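Local coordinates for iron binding protein FbpA (PDB 1Q35) that binds ferric iron and probably serves as the periplasmic solute-binding component of a bacterial iron-uptake system, at residues 150-155 and 290-295; 234-239 and 248-253. All coordinates share one frame; numbering follows the deposited sequence. Where two conformers were deposited one is given.

Contact 1: residues 150-155 and 290-295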
ATOM      1  N   MET A 150      -4.316  -6.008  12.773  1.00  6.84           N
ATOM      2  CA  MET A 150      -4.561  -7.205  13.562  1.00  7.08           C
ATOM      3  C   MET A 150      -4.463  -6.903  15.063  1.00  6.74           C
ATOM      4  O   MET A 150      -5.249  -7.429  15.841  1.00  7.13           O
ATOM      5  CB  MET A 150      -3.622  -8.332  13.133  1.00  7.45           C
ATOM      6  CG  MET A 150      -3.886  -8.775  11.695  1.00  8.12           C
ATOM      7  SD  MET A 150      -2.818 -10.070  11.078  1.00  9.94           S
ATOM      8  CE  MET A 150      -3.607 -11.507  11.819  1.00 10.66           C
ATOM      9  N   ILE A 151      -3.544  -6.037  15.476  1.00  6.63           N
ATOM     10  CA  ILE A 151      -3.477  -5.639  16.881  1.00  6.76           C
ATOM     11  C   ILE A 151      -4.765  -4.932  17.323  1.00  6.90           C
ATOM     12  O   ILE A 151      -5.275  -5.181  18.412  1.00  6.90           O
ATOM     13  CB  ILE A 151      -2.242  -4.760  17.162  1.00  7.03           C
ATOM     14  CG1 ILE A 151      -0.959  -5.590  17.058  1.00  7.17           C
ATOM     15  CG2 ILE A 151      -2.350  -4.096  18.545  1.00  7.06           C
ATOM     16  CD1 ILE A 151       0.303  -4.763  17.105  1.00  7.67           C
ATOM     17  N   GLU A 152      -5.302  -4.059  16.483  1.00  7.09           N
ATOM     18  CA  GLU A 152      -6.571  -3.402  16.808  1.00  7.48           C
ATOM     19  C   GLU A 152      -7.667  -4.438  17.066  1.00  7.37           C
ATOM     20  O   GLU A 152      -8.465  -4.301  17.997  1.00  7.88           O
ATOM     21  CB  GLU A 152      -6.992  -2.453  15.680  1.00  7.52           C
ATOM     22  CG  GLU A 152      -8.185  -1.564  16.010  1.00  8.23           C
ATOM     23  CD  GLU A 152      -7.853  -0.375  16.894  1.00  8.56           C
ATOM     24  OE1 GLU A 152      -6.743  -0.309  17.464  1.00  8.62           O
ATOM     25  OE2 GLU A 152      -8.724   0.515  17.029  1.00  9.36           O
ATOM     26  N   HIS A 153      -7.701  -5.482  16.244  1.00  7.31           N
ATOM     27  CA  HIS A 153      -8.744  -6.496  16.326  1.00  7.31           C
ATOM     28  C   HIS A 153      -8.526  -7.521  17.434  1.00  7.20           C
ATOM     29  O   HIS A 153      -9.496  -8.040  17.978  1.00  7.80           O
ATOM     30  CB  HIS A 153      -8.865  -7.251  14.999  1.00  7.49           C
ATOM     31  CG  HIS A 153      -9.223  -6.391  13.828  1.00  7.44           C
ATOM     32  ND1 HIS A 153     -10.211  -5.427  13.870  1.00  7.86           N
ATOM     33  CD2 HIS A 153      -8.733  -6.371  12.569  1.00  7.97           C
ATOM     34  CE1 HIS A 153     -10.304  -4.848  12.687  1.00  8.11           C
ATOM     35  NE2 HIS A 153      -9.416  -5.400  11.880  1.00  7.73           N
ATOM     36  N   TYR A 154      -7.269  -7.843  17.745  1.00  7.27           N
ATOM     37  CA  TYR A 154      -6.954  -9.026  18.554  1.00  7.39           C
ATOM     38  C   TYR A 154      -6.033  -8.797  19.741  1.00  7.49           C
ATOM     39  O   TYR A 154      -5.911  -9.684  20.584  1.00  7.88           O
ATOM     40  CB  TYR A 154      -6.294 -10.093  17.682  1.00  7.75           C
ATOM     41  CG  TYR A 154      -7.094 -10.493  16.468  1.00  7.99           C
ATOM     42  CD1 TYR A 154      -6.560 -10.353  15.196  1.00  8.49           C
ATOM     43  CD2 TYR A 154      -8.381 -11.005  16.585  1.00  9.50           C
ATOM     44  CE1 TYR A 154      -7.283 -10.709  14.072  1.00  9.42           C
ATOM     45  CE2 TYR A 154      -9.113 -11.373  15.464  1.00 10.24           C
ATOM     46  CZ  TYR A 154      -8.556 -11.224  14.216  1.00  9.72           C
ATOM     47  OH  TYR A 154      -9.258 -11.587  13.097  1.00 10.91           O
ATOM     48  N   GLY A 155      -5.369  -7.650  19.793  1.00  7.24           N
ATOM     49  CA  GLY A 155      -4.368  -7.387  20.810  1.00  7.10           C
ATOM     50  C   GLY A 155      -3.005  -7.975  20.477  1.00  7.45           C
ATOM     51  O   GLY A 155      -2.850  -8.749  19.519  1.00  7.43           O
ATOM     52  N   ASP A 290     -12.101  -4.667   5.504  1.00  8.99           N
ATOM     53  CA  ASP A 290     -12.029  -4.358   6.923  1.00  8.57           C
ATOM     54  C   ASP A 290     -12.633  -2.970   7.121  1.00  9.11           C
ATOM     55  O   ASP A 290     -12.323  -2.053   6.371  1.00  9.61           O
ATOM     56  CB  ASP A 290     -10.561  -4.384   7.365  1.00  8.16           C
ATOM     57  CG  ASP A 290     -10.390  -4.435   8.859  1.00  8.08           C
ATOM     58  OD1 ASP A 290      -9.267  -4.803   9.300  1.00  7.77           O
ATOM     59  OD2 ASP A 290     -11.290  -4.132   9.659  1.00  8.84           O
ATOM     60  N   THR A 291     -13.496  -2.825   8.122  1.00  9.40           N
ATOM     61  CA  THR A 291     -14.111  -1.532   8.429  1.00 10.02           C
ATOM     62  C   THR A 291     -13.241  -0.655   9.321  1.00  9.56           C
ATOM     63  O   THR A 291     -13.626   0.470   9.622  1.00 10.48           O
ATOM     64  CB  THR A 291     -15.487  -1.728   9.103  1.00 10.80           C
ATOM     65  OG1 THR A 291     -15.348  -2.536  10.275  1.00 12.34           O
ATOM     66  CG2 THR A 291     -16.447  -2.486   8.194  1.00 12.14           C
ATOM     67  N   ILE A 292     -12.084  -1.153   9.757  1.00  9.09           N
ATOM     68  CA  ILE A 292     -11.189  -0.371  10.601  1.00  8.65           C
ATOM     69  C   ILE A 292     -10.908   0.999   9.966  1.00  9.02           C
ATOM     70  O   ILE A 292     -10.712   1.122   8.758  1.00  9.53           O
ATOM     71  CB  ILE A 292      -9.873  -1.152  10.849  1.00  8.40           C
ATOM     72  CG1 ILE A 292      -9.045  -0.491  11.956  1.00  8.20           C
ATOM     73  CG2 ILE A 292      -9.057  -1.301   9.555  1.00  8.21           C
ATOM     74  CD1 ILE A 292      -7.831  -1.314  12.363  1.00  8.30           C
ATOM     75  N   LYS A 293     -10.911   2.036  10.788  1.00  8.95           N
ATOM     76  CA  LYS A 293     -10.554   3.370  10.323  1.00  9.82           C
ATOM     77  C   LYS A 293      -9.060   3.425  10.009  1.00  9.35           C
ATOM     78  O   LYS A 293      -8.248   2.833  10.721  1.00  9.26           O
ATOM     79  CB  LYS A 293     -10.879   4.410  11.388  1.00 11.08           C
ATOM     80  CG  LYS A 293     -12.342   4.724  11.558  1.00 14.87           C
ATOM     81  CD  LYS A 293     -12.594   6.234  11.529  1.00 18.50           C
ATOM     82  CE  LYS A 293     -11.756   7.003  12.552  1.00 20.05           C
ATOM     83  NZ  LYS A 293     -10.977   8.124  11.942  1.00 21.18           N
ATOM     84  N   LEU A 294      -8.693   4.171   8.971  1.00  9.03           N
ATOM     85  CA  LEU A 294      -7.300   4.252   8.544  1.00  9.23           C
ATOM     86  C   LEU A 294      -6.370   4.676   9.681  1.00  9.23           C
ATOM     87  O   LEU A 294      -5.312   4.082   9.867  1.00  9.02           O
ATOM     88  CB  LEU A 294      -7.168   5.198   7.345  1.00  9.77           C
ATOM     89  CG  LEU A 294      -7.658   4.619   6.011  1.00 10.27           C
ATOM     90  CD1 LEU A 294      -7.818   5.711   4.953  1.00 11.03           C
ATOM     91  CD2 LEU A 294      -6.722   3.521   5.507  1.00 11.27           C
ATOM     92  N   GLU A 295      -6.769   5.677  10.463  1.00  9.48           N
ATOM     93  CA  GLU A 295      -5.939   6.153  11.568  1.00  9.92           C
ATOM     94  C   GLU A 295      -5.743   5.090  12.640  1.00  9.49           C
ATOM     95  O   GLU A 295      -4.732   5.100  13.335  1.00  9.71           O
ATOM     96  CB  GLU A 295      -6.533   7.410  12.206  1.00 10.90           C
ATOM     97  CG  GLU A 295      -6.427   8.657  11.341  1.00 13.14           C
ATOM     98  CD  GLU A 295      -7.666   8.921  10.502  1.00 15.22           C
ATOM     99  OE1 GLU A 295      -8.449   7.983  10.226  1.00 15.93           O
ATOM    100  OE2 GLU A 295      -7.852  10.085  10.097  1.00 17.14           O
TER

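Contact 2: residues 234-239 and 248-253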
ATOM      1  N   VAL A 234      -1.031  11.353  -0.227  1.00 10.53           N
ATOM      2  CA  VAL A 234      -0.217  12.531  -0.417  1.00 10.74           C
ATOM      3  C   VAL A 234      -0.392  13.496   0.740  1.00 10.84           C
ATOM      4  O   VAL A 234      -1.474  13.601   1.328  1.00 10.77           O
ATOM      5  CB  VAL A 234      -0.536  13.207  -1.769  1.00 11.00           C
ATOM      6  CG1 VAL A 234      -1.970  13.735  -1.817  1.00 11.06           C
ATOM      7  CG2 VAL A 234       0.463  14.292  -2.077  1.00 11.47           C
ATOM      8  N   VAL A 235       0.712  14.156   1.073  1.00 10.92           N
ATOM      9  CA  VAL A 235       0.738  15.263   2.014  1.00 11.52           C
ATOM     10  C   VAL A 235       1.469  16.430   1.347  1.00 11.46           C
ATOM     11  O   VAL A 235       2.386  16.227   0.543  1.00 11.62           O
ATOM     12  CB  VAL A 235       1.415  14.898   3.353  0.65 12.07           C
ATOM     13  CG1 VAL A 235       0.791  13.651   3.950  0.65 12.51           C
ATOM     14  CG2 VAL A 235       2.910  14.727   3.189  0.65 12.70           C
ATOM     15  N   ILE A 236       1.058  17.653   1.669  1.00 11.69           N
ATOM     16  CA  ILE A 236       1.810  18.845   1.294  1.00 12.09           C
ATOM     17  C   ILE A 236       2.659  19.238   2.501  1.00 11.88           C
ATOM     18  O   ILE A 236       2.154  19.377   3.612  1.00 11.65           O
ATOM     19  CB  ILE A 236       0.874  19.976   0.805  1.00 12.31           C
ATOM     20  CG1 ILE A 236       0.273  19.567  -0.547  1.00 13.47           C
ATOM     21  CG2 ILE A 236       1.637  21.299   0.691  1.00 12.64           C
ATOM     22  CD1 ILE A 236      -0.615  20.596  -1.209  1.00 13.99           C
ATOM     23  N   ALA A 237       3.964  19.355   2.280  1.00 12.31           N
ATOM     24  CA  ALA A 237       4.911  19.640   3.345  1.00 12.51           C
ATOM     25  C   ALA A 237       4.644  20.998   3.992  1.00 12.63           C
ATOM     26  O   ALA A 237       4.209  21.950   3.328  1.00 12.45           O
ATOM     27  CB  ALA A 237       6.329  19.585   2.808  1.00 12.68           C
ATOM     28  N   LYS A 238       4.938  21.084   5.285  1.00 12.94           N
ATOM     29  CA  LYS A 238       4.652  22.276   6.082  1.00 13.42           C
ATOM     30  C   LYS A 238       5.236  23.543   5.461  1.00 13.34           C
ATOM     31  O   LYS A 238       4.599  24.596   5.475  1.00 13.63           O
ATOM     32  CB  LYS A 238       5.201  22.110   7.505  1.00 13.83           C
ATOM     33  CG  LYS A 238       4.956  23.319   8.415  1.00 15.40           C
ATOM     34  CD  LYS A 238       5.365  23.037   9.846  1.00 17.58           C
ATOM     35  CE  LYS A 238       5.077  24.221  10.753  1.00 19.31           C
ATOM     36  NZ  LYS A 238       5.666  24.020  12.108  1.00 20.74           N
ATOM     37  N   HIS A 239       6.441  23.437   4.913  1.00 13.17           N
ATOM     38  CA  HIS A 239       7.175  24.598   4.412  1.00 13.81           C
ATOM     39  C   HIS A 239       7.268  24.628   2.884  1.00 13.64           C
ATOM     40  O   HIS A 239       8.151  25.274   2.317  1.00 13.77           O
ATOM     41  CB  HIS A 239       8.553  24.624   5.068  1.00 14.37           C
ATOM     42  CG  HIS A 239       8.495  24.786   6.553  1.00 15.71           C
ATOM     43  ND1 HIS A 239       8.210  25.991   7.154  1.00 17.27           N
ATOM     44  CD2 HIS A 239       8.648  23.890   7.556  1.00 16.99           C
ATOM     45  CE1 HIS A 239       8.206  25.834   8.467  1.00 17.82           C
ATOM     46  NE2 HIS A 239       8.472  24.570   8.736  1.00 17.73           N
ATOM     47  N   LYS A 248      -2.379  22.285  -6.838  1.00 13.52           N
ATOM     48  CA  LYS A 248      -2.826  21.915  -8.178  1.00 14.08           C
ATOM     49  C   LYS A 248      -2.458  20.467  -8.524  1.00 13.72           C
ATOM     50  O   LYS A 248      -3.236  19.776  -9.176  1.00 14.02           O
ATOM     51  CB  LYS A 248      -2.278  22.886  -9.224  1.00 14.68           C
ATOM     52  CG  LYS A 248      -2.996  24.236  -9.206  1.00 16.47           C
ATOM     53  CD  LYS A 248      -2.392  25.238 -10.174  1.00 18.84           C
ATOM     54  CE  LYS A 248      -3.187  26.541 -10.180  1.00 20.12           C
ATOM     55  NZ  LYS A 248      -2.382  27.708 -10.639  1.00 21.26           N
ATOM     56  N   LEU A 249      -1.292  20.012  -8.078  1.00 13.02           N
ATOM     57  CA  LEU A 249      -0.881  18.626  -8.306  1.00 12.69           C
ATOM     58  C   LEU A 249      -1.798  17.638  -7.585  1.00 12.56           C
ATOM     59  O   LEU A 249      -2.262  16.673  -8.198  1.00 12.91           O
ATOM     60  CB  LEU A 249       0.572  18.397  -7.893  1.00 12.57           C
ATOM     61  CG  LEU A 249       1.058  16.942  -7.985  1.00 12.36           C
ATOM     62  CD1 LEU A 249       0.861  16.358  -9.380  1.00 12.26           C
ATOM     63  CD2 LEU A 249       2.504  16.846  -7.586  1.00 12.74           C
ATOM     64  N   ILE A 250      -2.078  17.859  -6.305  1.00 12.36           N
ATOM     65  CA  ILE A 250      -2.890  16.886  -5.582  1.00 12.56           C
ATOM     66  C   ILE A 250      -4.351  16.941  -6.036  1.00 12.41           C
ATOM     67  O   ILE A 250      -5.012  15.911  -6.102  1.00 12.45           O
ATOM     68  CB  ILE A 250      -2.699  16.970  -4.039  1.00 12.76           C
ATOM     69  CG1 ILE A 250      -3.290  18.235  -3.425  1.00 13.31           C
ATOM     70  CG2 ILE A 250      -1.226  16.874  -3.689  1.00 13.22           C
ATOM     71  CD1 ILE A 250      -3.316  18.179  -1.915  1.00 13.85           C
ATOM     72  N   GLU A 251      -4.833  18.125  -6.412  1.00 12.56           N
ATOM     73  CA  GLU A 251      -6.146  18.252  -7.035  1.00 12.52           C
ATOM     74  C   GLU A 251      -6.200  17.480  -8.353  1.00 12.53           C
ATOM     75  O   GLU A 251      -7.179  16.794  -8.632  1.00 12.77           O
ATOM     76  CB  GLU A 251      -6.497  19.730  -7.260  1.00 12.79           C
ATOM     77  CG  GLU A 251      -6.835  20.463  -5.968  1.00 13.60           C
ATOM     78  CD  GLU A 251      -7.074  21.957  -6.139  1.00 15.02           C
ATOM     79  OE1 GLU A 251      -7.739  22.541  -5.261  1.00 16.02           O
ATOM     80  OE2 GLU A 251      -6.596  22.545  -7.129  1.00 15.85           O
ATOM     81  N   TYR A 252      -5.141  17.580  -9.146  1.00 12.46           N
ATOM     82  CA  TYR A 252      -5.051  16.846 -10.408  1.00 12.57           C
ATOM     83  C   TYR A 252      -5.084  15.335 -10.174  1.00 12.32           C
ATOM     84  O   TYR A 252      -5.800  14.611 -10.866  1.00 12.56           O
ATOM     85  CB  TYR A 252      -3.769  17.207 -11.163  1.00 12.83           C
ATOM     86  CG  TYR A 252      -3.675  16.572 -12.535  1.00 13.79           C
ATOM     87  CD1 TYR A 252      -3.104  15.314 -12.705  1.00 14.88           C
ATOM     88  CD2 TYR A 252      -4.167  17.225 -13.659  1.00 14.84           C
ATOM     89  CE1 TYR A 252      -3.025  14.722 -13.958  1.00 15.22           C
ATOM     90  CE2 TYR A 252      -4.090  16.647 -14.918  1.00 14.93           C
ATOM     91  CZ  TYR A 252      -3.515  15.396 -15.060  1.00 15.45           C
ATOM     92  OH  TYR A 252      -3.441  14.817 -16.306  1.00 16.30           O
ATOM     93  N   LEU A 253      -4.313  14.866  -9.200  1.00 12.02           N
ATOM     94  CA  LEU A 253      -4.236  13.432  -8.918  1.00 11.85           C
ATOM     95  C   LEU A 253      -5.568  12.883  -8.406  1.00 11.81           C
ATOM     96  O   LEU A 253      -5.838  11.687  -8.559  1.00 11.81           O
ATOM     97  CB  LEU A 253      -3.100  13.123  -7.935  1.00 11.94           C
ATOM     98  CG  LEU A 253      -1.691  13.371  -8.484  1.00 11.94           C
ATOM     99  CD1 LEU A 253      -0.645  13.213  -7.393  1.00 12.05           C
ATOM    100  CD2 LEU A 253      -1.371  12.461  -9.668  1.00 12.15           C
TER

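Contact 1: residues 150-155 and 290-295
Ile292 lays its CD1 methyl against the aliphatic base of Glu152, touching CB at 3.6 Å and CG at 3.7 Å. Its CG1 is anti to the backbone N (chi1 -168°), and the extended chain carries CD1 toward the helix while CB stays near the neighbouring imidazole, 4.2 Å from His153 CE1. The carboxylate of Glu152 is turned to other partners: the chain bends at chi2, with OE1 hydrogen-bonded to Asn300 and OE2 in a salt bridge with Lys299. Methylene carbons therefore face the isoleucine while both oxygens are turned away from it.

In this member of the bacterial solute-binding protein 1 family, these contacts join helix 141-168 to the loop that leads into helix 294-298, and the polar half of the junction is a His-carboxylate hydrogen bond. His153 NE2 donates to Asp290 OD1 over 2.7 Å, nearly straight at 171°. The oxygen lies at the ring edge, in the imidazole plane, and receives the N-H through its syn lone pair, on the side of OD2; the ring and carboxylate planes are twisted 31° apart. The negative charge of Asp290 would be expected to favour a protonated imidazole.

The carboxylate has a second tie within its own loop. Asp290 OD2 accepts from Ile292 N at 3.1 Å, forming an Asx turn, although this donor comes from well above the carboxylate plane. Because one oxygen holds the imidazole and the other the backbone two residues on, rotation of the carboxylate is restrained. His225 stacks on the imidazole, while Ile292 also touches Ile297 of the following helix.

Contact 2: residues 234-239 and 248-253
This is a buried, wholly apolar strand-to-helix contact, in which the end of strand 228-236 packs against helix 243-254, the next helix along the chain. Three branched aliphatic side chains make it, and Ile250 is common to both pairs. The backbones are closest at Val234 and Ile250, whose CA atoms lie 7.3 Å apart.

Ile250 divides its two branches between two strand residues. With CG1 between the backbone N and the carbonyl carbon (chi1 70°), the longer branch runs to Ile236 and CG2 is left to meet Val234. That methyl fits against both prongs of the valine: Ile250 CG2 is 3.5 Å from Val234 CG2, tighter than a usual carbon contact, and 3.7 Å from Val234 CG1. At the other branch, Ile250 CD1 meets Ile236 CD1 end to end at 3.7 Å. Ile236 reaches it through an extended chain (chi2 -177°), although its CB does not point at the helix.

The strand itself is bonded on either side of its course through the sheet, to 54-57 and 96-108, both antiparallel to it. Phe96 touches both Val234 and Ile250, Val54 and Leu56 border Val234, and helix 16-26 packs against the same helix through Leu249 and Leu253.

Overall arrangement
Contacts 1 and 2 do not touch: their centres are 27 Å apart and their nearest atoms about 10 Å. Along the chain, however, both segments of contact 2 fall within the 134 residues that separate the segments of contact 1. Their characters differ, one a surface junction combining polar and apolar parts, the other buried and purely apolar, and their centres lie about 16 and 18 Å from the centre of the chain. Neither belongs to the iron site of Tyr142, Tyr198 and Tyr199, although helix 141-168, which carries 150-155, also includes Tyr142. No iron is bound in this apo model.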